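Local coordinates for protein thermotoga maritima TmcAL (Thermotoga maritima, PDB 5Y0S) that belongs to the HIGH nucleotidyl transferase family of the HUP clan and carries a mostly parallel beta sheet among many helices, at residues T97-G102 / I186-I191. Residues are numbered along the deposited sequence; the frame is centred on the assembly and turned at random.
Sequences TDVVFG and IRFHTI
The Arg187 guanidinium has Thr97 O over one face and the Asp98 carboxylate at its edge, and the His189 ring has Asp98 OD2 and Val99 O at its edge; the Phe101 ring has His189 O over one face and Phe188 CD2 at its edge, while Ile186 CG2 lies over a face of Phe188. These are neighbouring parallel strands of the Rossmann-like sheet of the HUP fold: five backbone bonds, from Arg187 N to Thr97 O through Ile191 N to Phe101 O, keep Asp98 level with Arg187, and the segment axes cross at 27°, the twist between the strands. Helix 167-182, which precedes the second strand, covers Phe188 through Tyr175 and Ala179, as in a beta-alpha-beta crossover. On that side Val99 CG1 lies 3.7 Å from Phe188 CE2, the two side chains running alongside each other. Phe101 CG sits between its backbone N and carbonyl carbon (chi1 58°), which brings the ring toward the second strand, CE2 touching Thr190 CG2 at 3.5 Å. The other sheet surface is polar at its start: Arg187 grips Asp98 side-on, NH2 to OD1 at 2.8 Å and NE to OD2 from above the carboxylate plane, the two planes 43° apart. OD1 also accepts from Thr97 OG1, which would probably favour the ionised acid. Completing this network, His189 NE2 meets the anti lone pair of Asp98 OD2 at 2.8 Å, close to the imidazole plane.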
loop_
_atom_site.group_PDB
_atom_site.type_symbol
_atom_site.label_atom_id
_atom_site.label_comp_id
_atom_site.label_asym_id
_atom_site.label_seq_id
_atom_site.Cartn_x
_atom_site.Cartn_y
_atom_site.Cartn_z
ATOM N N THR A 97 24.139 8.658 33.072
ATOM C CA THR A 97 23.844 8.796 34.493
ATOM C C THR A 97 22.681 9.722 34.851
ATOM O O THR A 97 22.077 9.591 35.910
ATOM C CB THR A 97 25.079 9.338 35.230
ATOM O OG1 THR A 97 25.425 10.601 34.647
ATOM C CG2 THR A 97 26.261 8.371 35.101
ATOM N N ASP A 98 22.342 10.631 33.947
ATOM C CA ASP A 98 21.321 11.626 34.223
ATOM C C ASP A 98 20.473 11.862 32.994
ATOM O O ASP A 98 20.990 11.896 31.881
ATOM C CB ASP A 98 21.929 12.957 34.653
ATOM C CG ASP A 98 22.729 12.858 35.929
ATOM O OD1 ASP A 98 23.932 12.510 35.866
ATOM O OD2 ASP A 98 22.159 13.168 36.995
ATOM N N VAL A 99 19.175 12.040 33.213
ATOM C CA VAL A 99 18.266 12.448 32.164
ATOM C C VAL A 99 17.459 13.683 32.598
ATOM O O VAL A 99 16.928 13.749 33.718
ATOM C CB VAL A 99 17.322 11.274 31.763
ATOM C CG1 VAL A 99 16.135 11.762 30.945
ATOM C CG2 VAL A 99 18.111 10.203 31.006
ATOM N N VAL A 100 17.409 14.680 31.723
ATOM C CA VAL A 100 16.604 15.884 31.959
ATOM C C VAL A 100 15.438 15.892 30.981
ATOM O O VAL A 100 15.639 15.702 29.784
ATOM C CB VAL A 100 17.443 17.163 31.779
ATOM C CG1 VAL A 100 16.577 18.416 31.847
ATOM C CG2 VAL A 100 18.567 17.213 32.802
ATOM N N PHE A 101 14.216 16.097 31.461
ATOM C CA PHE A 101 13.114 16.253 30.520
ATOM C C PHE A 101 12.315 17.528 30.838
ATOM O O PHE A 101 12.279 17.978 31.988
ATOM C CB PHE A 101 12.211 14.995 30.515
ATOM C CG PHE A 101 11.611 14.649 31.856
ATOM C CD1 PHE A 101 12.177 13.662 32.658
ATOM C CD2 PHE A 101 10.467 15.285 32.298
ATOM C CE1 PHE A 101 11.618 13.334 33.881
ATOM C CE2 PHE A 101 9.898 14.965 33.525
ATOM C CZ PHE A 101 10.482 13.989 34.320
ATOM N N GLY A 102 11.715 18.132 29.813
ATOM C CA GLY A 102 10.887 19.310 30.008
ATOM C C GLY A 102 9.586 18.925 30.705
ATOM O O GLY A 102 9.099 17.805 30.540
ATOM N N ILE A 186 19.500 5.557 36.516
ATOM C CA ILE A 186 19.533 6.919 35.990
ATOM C C ILE A 186 18.848 7.905 36.951
ATOM O O ILE A 186 17.812 7.596 37.541
ATOM C CB ILE A 186 18.883 6.983 34.593
ATOM C CG1 ILE A 186 19.778 6.277 33.559
ATOM C CG2 ILE A 186 18.630 8.418 34.162
ATOM C CD1 ILE A 186 19.115 6.106 32.174
ATOM N N ARG A 187 19.467 9.068 37.152
ATOM C CA ARG A 187 18.844 10.137 37.926
ATOM C C ARG A 187 18.061 11.018 36.968
ATOM O O ARG A 187 18.615 11.506 35.972
ATOM C CB ARG A 187 19.887 10.971 38.678
ATOM C CG ARG A 187 20.688 10.177 39.692
ATOM C CD ARG A 187 21.839 11.021 40.262
ATOM N NE ARG A 187 22.811 11.417 39.241
ATOM C CZ ARG A 187 24.053 10.960 39.185
ATOM N NH1 ARG A 187 24.474 10.088 40.085
ATOM N NH2 ARG A 187 24.883 11.385 38.240
ATOM N N PHE A 188 16.785 11.220 37.276
ATOM C CA PHE A 188 15.890 12.023 36.436
ATOM C C PHE A 188 15.682 13.426 36.988
ATOM O O PHE A 188 15.566 13.615 38.198
ATOM C CB PHE A 188 14.539 11.312 36.270
ATOM C CG PHE A 188 14.592 10.148 35.326
ATOM C CD1 PHE A 188 14.920 8.880 35.786
ATOM C CD2 PHE A 188 14.328 10.325 33.974
ATOM C CE1 PHE A 188 14.986 7.809 34.908
ATOM C CE2 PHE A 188 14.377 9.256 33.088
ATOM C CZ PHE A 188 14.714 7.998 33.551
ATOM N N HIS A 189 15.656 14.411 36.093
ATOM C CA HIS A 189 15.495 15.813 36.482
ATOM C C HIS A 189 14.458 16.468 35.575
ATOM O O HIS A 189 14.332 16.085 34.413
ATOM C CB HIS A 189 16.804 16.605 36.369
ATOM C CG HIS A 189 18.021 15.888 36.869
ATOM N ND1 HIS A 189 18.730 16.313 37.973
ATOM C CD2 HIS A 189 18.684 14.808 36.389
ATOM C CE1 HIS A 189 19.762 15.510 38.165
ATOM N NE2 HIS A 189 19.751 14.585 37.222
ATOM N N THR A 190 13.730 17.457 36.094
ATOM C CA THR A 190 12.832 18.246 35.271
ATOM C C THR A 190 13.405 19.647 35.110
ATOM O O THR A 190 14.149 20.138 35.968
ATOM C CB THR A 190 11.375 18.378 35.857
ATOM O OG1 THR A 190 11.378 19.231 37.013
ATOM C CG2 THR A 190 10.793 17.049 36.234
ATOM N N ILE A 191 13.070 20.275 33.990
ATOM C CA ILE A 191 13.189 21.710 33.851
ATOM C C ILE A 191 11.839 22.203 33.350
ATOM O O ILE A 191 11.094 21.454 32.706
ATOM C CB ILE A 191 14.322 22.121 32.892
ATOM C CG1 ILE A 191 14.119 21.466 31.519
ATOM C CG2 ILE A 191 15.659 21.732 33.487
ATOM C CD1 ILE A 191 15.133 21.915 30.446
#